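Side-chain contacts in type 4 fimbrial biogenesis protein PilF (Pseudomonas aeruginosa, PDB 2HO1), which is an outer membrane lipoprotein essential for type IV pili, interacting with PilQ and required for its outer membrane localization and assembly into secretins: residues R50-T53 with E54-K57; R169-R172 with N173-S176; S102-A105 with R106-N109; P193-Q196 with Y197-F201; M181-L184 with L185-R189. All coordinates share one frame; numbering follows the deposited sequence.

Overall arrangement
The five contacts follow one another in series along an all-helical TPR chain; none nests in or crosses another. Contact 1 forms the turn between helix 33-49 and helix 57-66. Contact 3 comes next and starts helix 105-117 after the loop that follows helix 87-100. Contact 2 then joins helix 157-170 to helix 175-187, and contact 5 lies at the C-terminal end of helix 175-187. Contact 4 lies on the helix that follows, 191-202. Contacts 4 and 5, with centres about 10 Å apart, pack against each other, and contact 2 also touches contact 4. Contact 1 lies across the chain's centre from these three, its centre about 40 Å from that of contact 5.

Contact 1. Residues R50-T53 with E54-K57; sequences RGNT and EQAK
Gln-55 reaches back over Asn-52 in the turn between helix 33-49 and helix 57-66, within the region assigned to the first TPR. A Schellman motif at Gly-51 ends the first helix, and an inverse gamma turn centred on Asn-52 redirects the chain. The Gln-55 side chain can be followed back along Asn-52. Its CB lies 3.5 Å from Asn-52 O. With CG beside the backbone N (chi1 -75°) and an extended chain beyond, the amide is carried over the Asn-52 side chain: Gln-55 CD comes 3.5 Å from Asn-52 CB, Gln-55 OE1 stays at 3.8 Å from that carbon, and Gln-55 NE2 approaches it to 3.3 Å. The two amide planes are inclined by 47°, so the groups meet at a slant rather than as a flat stack.

In the backbone, the single N-H of Ala-56 is shared. It gives a weak bond to Asn-52 O and a hydrogen bond to Thr-53 O, the latter approached from above the carbonyl plane. The buried Ala-56 methyl is turned inward, against Tyr-47 and Leu-48 of helix 33-49 and Val-80 of helix 71-83. On the outer side Glu-54 bends at chi2 (55°) toward Lys-57, which also forms a long, weak ion pair with Glu-84. The salt bridge within the turn joins Lys-57 NZ to Glu-54 OE1 at 3.3 Å, and the hydrogen bond it contains is weak.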
loop_
_atom_site.group_PDB
_atom_site.type_symbol
_atom_site.label_atom_id
_atom_site.label_comp_id
_atom_site.label_asym_id
_atom_site.label_seq_id
_atom_site.Cartn_x
_atom_site.Cartn_y
_atom_site.Cartn_z
ATOM N N ARG A 50 11.645 4.394 -29.993
ATOM C CA ARG A 50 12.250 5.172 -31.069
ATOM C C ARG A 50 11.366 6.360 -31.470
ATOM O O ARG A 50 11.711 7.126 -32.374
ATOM C CB ARG A 50 12.510 4.273 -32.299
ATOM C CG ARG A 50 13.610 3.191 -32.104
ATOM C CD ARG A 50 13.999 2.470 -33.431
ATOM N NE ARG A 50 13.084 1.390 -33.824
ATOM C CZ ARG A 50 13.305 0.099 -33.587
ATOM N NH1 ARG A 50 14.408 -0.280 -32.966
ATOM N NH2 ARG A 50 12.420 -0.815 -33.958
ATOM N N GLY A 51 10.225 6.508 -30.800
ATOM C CA GLY A 51 9.325 7.600 -31.112
ATOM C C GLY A 51 8.334 7.246 -32.222
ATOM O O GLY A 51 7.458 8.049 -32.528
ATOM N N ASN A 52 8.450 6.072 -32.845
ATOM C CA ASN A 52 7.490 5.707 -33.902
ATOM C C ASN A 52 6.254 5.064 -33.287
ATOM O O ASN A 52 5.935 3.900 -33.552
ATOM C CB ASN A 52 8.096 4.722 -34.895
ATOM C CG ASN A 52 9.445 5.152 -35.374
ATOM O OD1 ASN A 52 10.483 4.691 -34.867
ATOM N ND2 ASN A 52 9.458 6.049 -36.349
ATOM N N THR A 53 5.543 5.851 -32.487
ATOM C CA THR A 53 4.361 5.406 -31.761
ATOM C C THR A 53 3.317 4.630 -32.540
ATOM O O THR A 53 2.948 3.502 -32.181
ATOM C CB THR A 53 3.733 6.611 -31.121
ATOM O OG1 THR A 53 4.756 7.290 -30.383
ATOM C CG2 THR A 53 2.589 6.212 -30.206
ATOM N N GLU A 54 2.845 5.248 -33.612
ATOM C CA GLU A 54 1.840 4.647 -34.478
ATOM C C GLU A 54 2.315 3.319 -35.096
ATOM O O GLU A 54 1.527 2.377 -35.199
ATOM C CB GLU A 54 1.439 5.680 -35.558
ATOM C CG GLU A 54 0.292 5.296 -36.503
ATOM C CD GLU A 54 -1.002 4.908 -35.798
ATOM O OE1 GLU A 54 -1.285 5.426 -34.687
ATOM O OE2 GLU A 54 -1.761 4.087 -36.375
ATOM N N GLN A 55 3.592 3.217 -35.475
ATOM C CA GLN A 55 4.125 1.973 -36.081
ATOM C C GLN A 55 4.168 0.785 -35.127
ATOM O O GLN A 55 4.170 -0.359 -35.564
ATOM C CB GLN A 55 5.545 2.172 -36.598
ATOM C CG GLN A 55 5.649 2.958 -37.873
ATOM C CD GLN A 55 7.048 3.524 -38.065
ATOM O OE1 GLN A 55 8.024 2.770 -38.172
ATOM N NE2 GLN A 55 7.154 4.865 -38.094
ATOM N N ALA A 56 4.246 1.079 -33.830
ATOM C CA ALA A 56 4.296 0.070 -32.779
ATOM C C ALA A 56 3.083 -0.860 -32.793
ATOM O O ALA A 56 3.170 -2.004 -32.371
ATOM C CB ALA A 56 4.415 0.768 -31.402
ATOM N N LYS A 57 1.943 -0.372 -33.282
ATOM C CA LYS A 57 0.723 -1.183 -33.326
ATOM C C LYS A 57 0.749 -2.458 -34.166
ATOM O O LYS A 57 0.156 -3.481 -33.768
ATOM C CB LYS A 57 -0.466 -0.336 -33.800
ATOM C CG LYS A 57 -0.898 0.772 -32.857
ATOM C CD LYS A 57 -1.998 1.594 -33.537
ATOM C CE LYS A 57 -2.555 2.704 -32.672
ATOM N NZ LYS A 57 -3.601 3.476 -33.442
#

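Contact 2. Residues R169-R172 with N173-S176; sequences RLNR and NQPS
Gln-174 NE2 is held by two oxygens: it donates to Asn-171 O at 2.7 Å and is also hydrogen-bonded to Ser-167 OG, one turn back on helix 157-170. The bond to Asn-171 O has an N-H...O angle of 152°, its nitrogen in the carbonyl plane, on a lone pair, though the oxygen lies somewhat out of the Gln-174 amide plane. Extended beyond CG, the Gln-174 chain lays its amide over that of Asn-171, and the two planes lie stacked only 10° apart. Asn-171 ND2 is 3.8 Å from Gln-174 CG, while Asn-171 CB lies 3.6 Å from Gln-174 NE2.

This is the linker between two TPR repeats, the fourth and fifth by inference. Asn-171 is the first residue to leave the helical path, an inverse gamma turn follows at Asn-173, and Gln-174 occupies the N-cap position of helix 175-187. Because Asn-171 CG lies opposite the backbone N (chi1 -177°), its OD1 swings forward to accept from Asn-173 N at 3.1 Å, the donor standing above the carbonyl plane. A weak backbone bond from Gln-174 N to Arg-172 O spans the same bend. Arg-172, bent at chi2, curls back until one face of its guanidinium covers Arg-169 CA, 3.7 Å from the plane.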
loop_
_atom_site.group_PDB
_atom_site.type_symbol
_atom_site.label_atom_id
_atom_site.label_comp_id
_atom_site.label_asym_id
_atom_site.label_seq_id
_atom_site.Cartn_x
_atom_site.Cartn_y
_atom_site.Cartn_z
ATOM N N ARG A 169 15.414 5.527 -0.668
ATOM C CA ARG A 169 16.107 4.489 0.096
ATOM C C ARG A 169 16.389 3.327 -0.854
ATOM O O ARG A 169 17.422 2.679 -0.740
ATOM C CB ARG A 169 15.245 4.020 1.268
ATOM C CG ARG A 169 16.021 3.712 2.540
ATOM C CD ARG A 169 15.114 3.091 3.602
ATOM N NE ARG A 169 15.842 2.510 4.740
ATOM C CZ ARG A 169 15.297 1.680 5.637
ATOM N NH1 ARG A 169 14.023 1.312 5.530
ATOM N NH2 ARG A 169 16.022 1.200 6.639
ATOM N N LEU A 170 15.482 3.082 -1.804
ATOM C CA LEU A 170 15.647 2.011 -2.793
ATOM C C LEU A 170 16.535 2.414 -3.968
ATOM O O LEU A 170 17.189 1.572 -4.604
ATOM C CB LEU A 170 14.302 1.569 -3.359
ATOM C CG LEU A 170 13.342 0.898 -2.395
ATOM C CD1 LEU A 170 12.135 0.461 -3.160
ATOM C CD2 LEU A 170 14.034 -0.292 -1.713
ATOM N N ASN A 171 16.519 3.700 -4.287
ATOM C CA ASN A 171 17.358 4.198 -5.356
ATOM C C ASN A 171 17.732 5.640 -5.083
ATOM O O ASN A 171 16.975 6.563 -5.348
ATOM C CB ASN A 171 16.660 4.057 -6.700
ATOM C CG ASN A 171 17.540 4.494 -7.831
ATOM O OD1 ASN A 171 18.688 4.866 -7.609
ATOM N ND2 ASN A 171 17.013 4.466 -9.047
ATOM N N ARG A 172 18.922 5.809 -4.528
ATOM C CA ARG A 172 19.468 7.113 -4.168
ATOM C C ARG A 172 19.696 8.056 -5.332
ATOM O O ARG A 172 19.651 9.268 -5.163
ATOM C CB ARG A 172 20.802 6.920 -3.449
ATOM C CG ARG A 172 20.706 6.102 -2.184
ATOM C CD ARG A 172 19.950 6.876 -1.117
ATOM N NE ARG A 172 19.866 6.135 0.139
ATOM C CZ ARG A 172 19.078 6.485 1.149
ATOM N NH1 ARG A 172 18.294 7.560 1.042
ATOM N NH2 ARG A 172 19.063 5.760 2.261
ATOM N N ASN A 173 19.942 7.496 -6.511
ATOM C CA ASN A 173 20.221 8.305 -7.683
ATOM C C ASN A 173 18.984 8.745 -8.472
ATOM O O ASN A 173 18.787 8.330 -9.613
ATOM C CB ASN A 173 21.201 7.540 -8.584
ATOM C CG ASN A 173 21.728 8.390 -9.745
ATOM O OD1 ASN A 173 21.508 9.609 -9.795
ATOM N ND2 ASN A 173 22.436 7.747 -10.682
ATOM N N GLN A 174 18.149 9.589 -7.867
ATOM C CA GLN A 174 16.939 10.075 -8.534
ATOM C C GLN A 174 16.809 11.586 -8.289
ATOM O O GLN A 174 16.138 12.020 -7.355
ATOM C CB GLN A 174 15.683 9.368 -7.992
ATOM C CG GLN A 174 15.677 7.844 -8.073
ATOM C CD GLN A 174 14.378 7.222 -7.525
ATOM O OE1 GLN A 174 13.375 7.114 -8.237
ATOM N NE2 GLN A 174 14.393 6.836 -6.251
ATOM N N PRO A 175 17.468 12.405 -9.123
ATOM C CA PRO A 175 17.414 13.867 -8.979
ATOM C C PRO A 175 15.994 14.418 -8.857
ATOM O O PRO A 175 15.748 15.302 -8.051
ATOM C CB PRO A 175 18.113 14.363 -10.244
ATOM C CG PRO A 175 19.123 13.263 -10.510
ATOM C CD PRO A 175 18.294 12.020 -10.284
ATOM N N SER A 176 15.057 13.898 -9.649
ATOM C CA SER A 176 13.688 14.388 -9.595
ATOM C C SER A 176 13.018 14.176 -8.233
ATOM O O SER A 176 12.243 15.026 -7.798
ATOM C CB SER A 176 12.834 13.770 -10.713
ATOM O OG SER A 176 12.555 12.398 -10.498
#

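Contact 3. Residues S102-A105 with R106-N109; sequences SRNA and RVLN
Asn-104 and Val-107 meet at the start of helix 105-117, where Asn-104 is the N-cap residue in a region assigned to the third TPR. The amide of Asn-104 turns toward the first helical turn because its CG points away from the backbone N (chi1 -179°). OD1 then accepts from Val-107 N at 3.1 Å in an almost straight bond, 173° at the hydrogen, although the nitrogen stands above the amide's carbonyl plane. The two side chains cross obliquely, with Val-107 CG2 lodged against the Asn-104 amide, 3.7 Å from CG. Val-107 places that methyl beside its own backbone N, on the side from which the cap arrives.

Leu-108 is oriented differently. Its side chain runs back along the loop instead of over the cap: CG is 3.3 Å from Asn-104 O, and CD1 is 3.6 Å from Ser-102 O. Asn-104 O also accepts from Leu-108 N at 2.8 Å, nearly along the C=O axis. Leu-108, itself buried, also meets Leu-98 of helix 87-100 and Glu-130 and Ala-131 of helix 121-131.

Two polar ends find partners beyond the contact: Arg-103 forms a salt bridge with Glu-162 of the second subunit, and Asn-109 is hydrogen-bonded to Asn-146 of helix 140-153. The capping amide is steadied on its other branch too: Asn-104 ND2 bonds to Asp-101 OD2 and to a water, which also accepts from Arg-106 NE at 3.2 Å, at the edge of the guanidinium and in its plane.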
loop_
_atom_site.group_PDB
_atom_site.type_symbol
_atom_site.label_atom_id
_atom_site.label_comp_id
_atom_site.label_asym_id
_atom_site.label_seq_id
_atom_site.Cartn_x
_atom_site.Cartn_y
_atom_site.Cartn_z
ATOM N N SER A 102 -3.737 -9.588 -12.331
ATOM C CA SER A 102 -4.082 -8.370 -11.592
ATOM C C SER A 102 -2.996 -7.842 -10.642
ATOM O O SER A 102 -3.117 -6.714 -10.143
ATOM C CB SER A 102 -5.346 -8.607 -10.767
ATOM O OG SER A 102 -5.103 -9.620 -9.802
ATOM N N ARG A 103 -1.957 -8.644 -10.384
ATOM C CA ARG A 103 -0.893 -8.226 -9.457
ATOM C C ARG A 103 0.498 -7.945 -10.041
ATOM O O ARG A 103 1.470 -7.825 -9.291
ATOM C CB ARG A 103 -0.798 -9.215 -8.285
ATOM C CG ARG A 103 -2.099 -9.207 -7.452
ATOM C CD ARG A 103 -2.009 -9.940 -6.101
ATOM N NE ARG A 103 -1.770 -11.377 -6.238
ATOM C CZ ARG A 103 -0.585 -11.959 -6.067
ATOM N NH1 ARG A 103 0.476 -11.224 -5.746
ATOM N NH2 ARG A 103 -0.464 -13.276 -6.210
ATOM N N ASN A 104 0.551 -7.805 -11.368
ATOM C CA ASN A 104 1.754 -7.489 -12.126
ATOM C C ASN A 104 2.200 -6.063 -11.781
ATOM O O ASN A 104 1.626 -5.086 -12.273
ATOM C CB ASN A 104 1.432 -7.565 -13.629
ATOM C CG ASN A 104 2.624 -7.272 -14.494
ATOM O OD1 ASN A 104 3.391 -6.365 -14.237
ATOM N ND2 ASN A 104 2.772 -8.035 -15.549
ATOM N N ALA A 105 3.244 -5.943 -10.975
ATOM C CA ALA A 105 3.729 -4.637 -10.513
ATOM C C ALA A 105 4.159 -3.636 -11.578
ATOM O O ALA A 105 3.953 -2.433 -11.416
ATOM C CB ALA A 105 4.880 -4.829 -9.489
ATOM N N ARG A 106 4.798 -4.116 -12.640
ATOM C CA ARG A 106 5.238 -3.230 -13.691
ATOM C C ARG A 106 4.021 -2.559 -14.360
ATOM O O ARG A 106 3.996 -1.343 -14.550
ATOM C CB ARG A 106 6.046 -4.021 -14.737
ATOM C CG ARG A 106 6.652 -3.151 -15.833
ATOM C CD ARG A 106 7.387 -4.014 -16.891
ATOM N NE ARG A 106 6.420 -4.769 -17.675
ATOM C CZ ARG A 106 5.725 -4.242 -18.684
ATOM N NH1 ARG A 106 5.930 -2.968 -19.046
ATOM N NH2 ARG A 106 4.845 -4.986 -19.348
ATOM N N VAL A 107 3.021 -3.368 -14.694
ATOM C CA VAL A 107 1.833 -2.880 -15.359
ATOM C C VAL A 107 0.973 -2.071 -14.399
ATOM O O VAL A 107 0.419 -1.037 -14.798
ATOM C CB VAL A 107 1.057 -4.051 -15.966
ATOM C CG1 VAL A 107 -0.255 -3.568 -16.580
ATOM C CG2 VAL A 107 1.938 -4.718 -17.028
ATOM N N LEU A 108 0.892 -2.502 -13.140
ATOM C CA LEU A 108 0.141 -1.729 -12.158
ATOM C C LEU A 108 0.801 -0.356 -12.026
ATOM O O LEU A 108 0.118 0.659 -11.885
ATOM C CB LEU A 108 0.128 -2.422 -10.797
ATOM C CG LEU A 108 -0.854 -3.605 -10.661
ATOM C CD1 LEU A 108 -0.521 -4.399 -9.372
ATOM C CD2 LEU A 108 -2.327 -3.076 -10.627
ATOM N N ASN A 109 2.124 -0.305 -12.091
ATOM C CA ASN A 109 2.794 0.979 -11.930
ATOM C C ASN A 109 2.598 1.869 -13.160
ATOM O O ASN A 109 2.362 3.045 -13.011
ATOM C CB ASN A 109 4.290 0.787 -11.625
ATOM C CG ASN A 109 5.006 2.112 -11.398
ATOM O OD1 ASN A 109 4.615 2.915 -10.545
ATOM N ND2 ASN A 109 6.051 2.346 -12.155
HETATM O O HOH W 1 5.187 -7.629 -17.067
#

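Contact 4. Residues P193-Q196 with Y197-F201; sequences PARQ and YYDLF
Tyr-197 and Pro-193 are linked first by the backbone hydrogen bonding of helix 191-202, in the region assigned to the fifth TPR. Tyr-197 N donates to Pro-193 O at 3.0 Å, and the next three bonds follow in step: Tyr-198 to Ala-194, Asp-199 to Arg-195 and Leu-200 to Gln-196. Among the side chains, the Tyr-198 hydroxyl is hydrogen-bonded to Ser-211 O and Gln-207 NE2.

Van der Waals contact adds to this ladder. Tyr-197 CG sits beside its backbone N (chi1 -83°), which swings the ring back along the helix until CD2 is 3.3 Å from the Pro-193 O that already accepts its backbone bond. Tyr-198 turns the other way, its CG opposite the backbone N (chi1 -171°), and heads for helix 209-221. One face of its ring is met near the rim by Phe-201 CD2, 4.2 Å above the plane.

Charge accounts for the third kind of interaction. Arg-195 runs straight out from CG to NE, and Asp-199 approaches its aliphatic stem, OD2 lying 3.5 Å from Arg-195 CG. The guanidinium and carboxylate planes are 59° apart. OD2 stands well out of the guanidinium plane, 4.1 Å from Arg-195 NE, and no N-H points at it. The guanidinium makes a cation-pi contact with Phe-222. Asp-199 OD2 is also just 3.1 Å from Arg-195 O, two acceptors side by side. The pair is thus probably held by charge attraction at a distance, not by a directed bond, and this may partly offset the cost of holding a carboxylate so near a backbone carbonyl.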
loop_
_atom_site.group_PDB
_atom_site.type_symbol
_atom_site.label_atom_id
_atom_site.label_comp_id
_atom_site.label_asym_id
_atom_site.label_seq_id
_atom_site.Cartn_x
_atom_site.Cartn_y
_atom_site.Cartn_z
ATOM N N PRO A 193 18.085 20.142 5.773
ATOM C CA PRO A 193 17.804 18.902 5.041
ATOM C C PRO A 193 17.396 19.283 3.599
ATOM O O PRO A 193 17.756 18.604 2.641
ATOM C CB PRO A 193 16.634 18.292 5.812
ATOM C CG PRO A 193 16.756 18.871 7.159
ATOM C CD PRO A 193 17.195 20.291 6.932
ATOM N N ALA A 194 16.656 20.381 3.471
ATOM C CA ALA A 194 16.192 20.856 2.162
ATOM C C ALA A 194 17.371 21.060 1.229
ATOM O O ALA A 194 17.416 20.530 0.120
ATOM C CB ALA A 194 15.427 22.167 2.324
ATOM N N ARG A 195 18.331 21.839 1.713
ATOM C CA ARG A 195 19.538 22.153 0.975
ATOM C C ARG A 195 20.272 20.895 0.589
ATOM O O ARG A 195 20.794 20.754 -0.515
ATOM C CB ARG A 195 20.442 23.007 1.841
ATOM C CG ARG A 195 21.785 23.265 1.211
ATOM C CD ARG A 195 22.588 24.217 2.044
ATOM N NE ARG A 195 23.623 24.839 1.238
ATOM C CZ ARG A 195 24.581 25.606 1.738
ATOM N NH1 ARG A 195 24.626 25.830 3.047
ATOM N NH2 ARG A 195 25.478 26.159 0.926
ATOM N N GLN A 196 20.327 19.965 1.520
ATOM C CA GLN A 196 21.007 18.721 1.250
ATOM C C GLN A 196 20.397 18.006 0.075
ATOM O O GLN A 196 21.116 17.588 -0.831
ATOM C CB GLN A 196 20.961 17.823 2.470
ATOM C CG GLN A 196 21.876 18.290 3.581
ATOM C CD GLN A 196 21.877 17.335 4.734
ATOM O OE1 GLN A 196 20.948 17.336 5.557
ATOM N NE2 GLN A 196 22.906 16.483 4.797
ATOM N N TYR A 197 19.070 17.860 0.088
ATOM C CA TYR A 197 18.393 17.178 -1.002
ATOM C C TYR A 197 18.518 17.992 -2.290
ATOM O O TYR A 197 18.628 17.434 -3.378
ATOM C CB TYR A 197 16.920 16.926 -0.642
ATOM C CG TYR A 197 16.716 15.681 0.195
ATOM C CD1 TYR A 197 16.802 14.413 -0.374
ATOM C CD2 TYR A 197 16.463 15.772 1.566
ATOM C CE1 TYR A 197 16.640 13.264 0.402
ATOM C CE2 TYR A 197 16.294 14.639 2.351
ATOM C CZ TYR A 197 16.379 13.386 1.769
ATOM O OH TYR A 197 16.148 12.255 2.543
ATOM N N TYR A 198 18.521 19.311 -2.163
ATOM C CA TYR A 198 18.660 20.141 -3.346
ATOM C C TYR A 198 20.019 19.877 -3.998
ATOM O O TYR A 198 20.110 19.608 -5.201
ATOM C CB TYR A 198 18.570 21.616 -3.003
ATOM C CG TYR A 198 18.498 22.458 -4.244
ATOM C CD1 TYR A 198 19.664 22.924 -4.866
ATOM C CD2 TYR A 198 17.264 22.777 -4.819
ATOM C CE1 TYR A 198 19.601 23.693 -6.027
ATOM C CE2 TYR A 198 17.184 23.534 -5.974
ATOM C CZ TYR A 198 18.353 23.993 -6.580
ATOM O OH TYR A 198 18.264 24.739 -7.739
ATOM N N ASP A 199 21.080 19.948 -3.203
ATOM C CA ASP A 199 22.401 19.700 -3.760
ATOM C C ASP A 199 22.426 18.339 -4.455
ATOM O O ASP A 199 23.001 18.208 -5.533
ATOM C CB ASP A 199 23.478 19.789 -2.669
ATOM C CG ASP A 199 23.568 21.175 -2.057
ATOM O OD1 ASP A 199 23.342 22.161 -2.788
ATOM O OD2 ASP A 199 23.865 21.293 -0.848
ATOM N N LEU A 200 21.787 17.331 -3.862
ATOM C CA LEU A 200 21.766 16.006 -4.481
ATOM C C LEU A 200 21.041 16.092 -5.818
ATOM O O LEU A 200 21.418 15.435 -6.794
ATOM C CB LEU A 200 21.072 14.983 -3.574
ATOM C CG LEU A 200 20.989 13.533 -4.082
ATOM C CD1 LEU A 200 22.385 12.932 -4.247
ATOM C CD2 LEU A 200 20.170 12.704 -3.100
ATOM N N PHE A 201 19.998 16.911 -5.875
ATOM C CA PHE A 201 19.270 17.074 -7.128
ATOM C C PHE A 201 20.138 17.803 -8.162
ATOM O O PHE A 201 20.178 17.417 -9.325
ATOM C CB PHE A 201 17.978 17.872 -6.905
ATOM C CG PHE A 201 17.558 18.671 -8.097
ATOM C CD1 PHE A 201 16.945 18.064 -9.173
ATOM C CD2 PHE A 201 17.853 20.039 -8.170
ATOM C CE1 PHE A 201 16.629 18.802 -10.319
ATOM C CE2 PHE A 201 17.547 20.776 -9.297
ATOM C CZ PHE A 201 16.936 20.162 -10.376
#

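Contact 5. Residues M181-L184 with L185-R189; sequences MADL and LYKER
Met-181 O accepts from Leu-185 N at 2.9 Å in a nearly straight bond, the first of four successive i to i+4 bonds that carry helix 175-187 to its end, where Arg-189 takes positive phi and closes a Schellman motif. On the exposed flank Asp-183 and Lys-187, one turn apart, form a salt bridge in which the ammonium sits between both carboxylate oxygens: Lys-187 NZ is 2.9 Å from Asp-183 OD2 and 3.0 Å from OD1. Both hydrogen bonds are weak. The lysine chain first runs over Asp-183 O, with CG at 3.4 Å, and then bends at chi4 (57°) to bring NZ onto the carboxylate. Asp-183 OD2 has a second cationic partner, Arg-210 NH2, which would probably further stabilise its negative charge.

On the buried side the selenomethionine at Met-181, bent at chi2 and chi3, brings its CE within 3.9 Å of Leu-185 CD1. The same residue packs on Phe-164 and Leu-168 of helix 157-170, Leu-185 meets Pro-193, Ala-194 and Tyr-197 of helix 191-202, and Tyr-186 touches Leu-214 and Leu-218 of helix 209-221, so the C-terminal half of helix 175-187 is flanked by three neighbouring helices.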
loop_
_atom_site.group_PDB
_atom_site.type_symbol
_atom_site.label_atom_id
_atom_site.label_comp_id
_atom_site.label_asym_id
_atom_site.label_seq_id
_atom_site.Cartn_x
_atom_site.Cartn_y
_atom_site.Cartn_z
HETATM N N MSE A 181 11.747 16.367 -2.587
HETATM C CA MSE A 181 12.087 16.381 -1.158
HETATM C C MSE A 181 12.544 17.779 -0.764
HETATM O O MSE A 181 12.088 18.336 0.242
HETATM C CB MSE A 181 13.205 15.376 -0.830
HETATM C CG MSE A 181 12.778 13.905 -0.731
HETATM SE SE MSE A 181 11.520 13.558 0.705
HETATM C CE MSE A 181 12.487 14.263 2.188
ATOM N N ALA A 182 13.456 18.350 -1.548
ATOM C CA ALA A 182 13.959 19.702 -1.255
ATOM C C ALA A 182 12.800 20.698 -1.149
ATOM O O ALA A 182 12.745 21.530 -0.222
ATOM C CB ALA A 182 14.950 20.161 -2.362
ATOM N N ASP A 183 11.865 20.620 -2.090
ATOM C CA ASP A 183 10.744 21.541 -2.060
ATOM C C ASP A 183 9.918 21.368 -0.788
ATOM O O ASP A 183 9.539 22.349 -0.138
ATOM C CB ASP A 183 9.876 21.353 -3.308
ATOM C CG ASP A 183 8.938 22.535 -3.558
ATOM O OD1 ASP A 183 9.350 23.704 -3.322
ATOM O OD2 ASP A 183 7.791 22.302 -4.004
ATOM N N LEU A 184 9.639 20.120 -0.418
ATOM C CA LEU A 184 8.846 19.881 0.779
ATOM C C LEU A 184 9.551 20.389 2.011
ATOM O O LEU A 184 8.961 21.102 2.810
ATOM C CB LEU A 184 8.550 18.395 0.937
ATOM C CG LEU A 184 7.582 17.856 -0.106
ATOM C CD1 LEU A 184 7.539 16.340 -0.012
ATOM C CD2 LEU A 184 6.221 18.467 0.108
ATOM N N LEU A 185 10.821 20.038 2.164
ATOM C CA LEU A 185 11.575 20.486 3.337
ATOM C C LEU A 185 11.663 22.006 3.377
ATOM O O LEU A 185 11.489 22.618 4.435
ATOM C CB LEU A 185 12.961 19.861 3.335
ATOM C CG LEU A 185 12.856 18.341 3.450
ATOM C CD1 LEU A 185 14.207 17.691 3.110
ATOM C CD2 LEU A 185 12.379 17.987 4.872
ATOM N N TYR A 186 11.924 22.623 2.230
ATOM C CA TYR A 186 11.971 24.073 2.178
ATOM C C TYR A 186 10.667 24.644 2.698
ATOM O O TYR A 186 10.665 25.523 3.555
ATOM C CB TYR A 186 12.231 24.579 0.761
ATOM C CG TYR A 186 12.119 26.081 0.648
ATOM C CD1 TYR A 186 13.113 26.907 1.147
ATOM C CD2 TYR A 186 11.011 26.671 0.065
ATOM C CE1 TYR A 186 13.013 28.277 1.057
ATOM C CE2 TYR A 186 10.902 28.042 -0.029
ATOM C CZ TYR A 186 11.907 28.840 0.469
ATOM O OH TYR A 186 11.804 30.207 0.377
ATOM N N LYS A 187 9.554 24.136 2.181
ATOM C CA LYS A 187 8.254 24.622 2.608
ATOM C C LYS A 187 8.019 24.393 4.103
ATOM O O LYS A 187 7.222 25.101 4.708
ATOM C CB LYS A 187 7.141 23.957 1.797
ATOM C CG LYS A 187 6.915 24.522 0.391
ATOM C CD LYS A 187 5.801 23.737 -0.290
ATOM C CE LYS A 187 5.403 24.344 -1.614
ATOM N NZ LYS A 187 6.572 24.439 -2.529
ATOM N N GLU A 188 8.709 23.408 4.682
ATOM C CA GLU A 188 8.597 23.080 6.112
ATOM C C GLU A 188 9.585 23.890 6.952
ATOM O O GLU A 188 9.650 23.717 8.169
ATOM C CB GLU A 188 8.936 21.608 6.372
ATOM C CG GLU A 188 7.883 20.587 6.019
ATOM C CD GLU A 188 8.384 19.164 6.225
ATOM O OE1 GLU A 188 9.095 18.918 7.217
ATOM O OE2 GLU A 188 8.061 18.288 5.404
ATOM N N ARG A 189 10.382 24.726 6.293
ATOM C CA ARG A 189 11.392 25.533 6.972
ATOM C C ARG A 189 12.576 24.680 7.449
ATOM O O ARG A 189 13.415 25.162 8.194
ATOM C CB ARG A 189 10.781 26.259 8.171
ATOM C CG ARG A 189 9.644 27.199 7.843
ATOM C CD ARG A 189 10.155 28.567 7.441
ATOM N NE ARG A 189 9.070 29.521 7.227
ATOM C CZ ARG A 189 8.118 29.798 8.119
ATOM N NH1 ARG A 189 8.102 29.186 9.302
ATOM N NH2 ARG A 189 7.186 30.702 7.836
#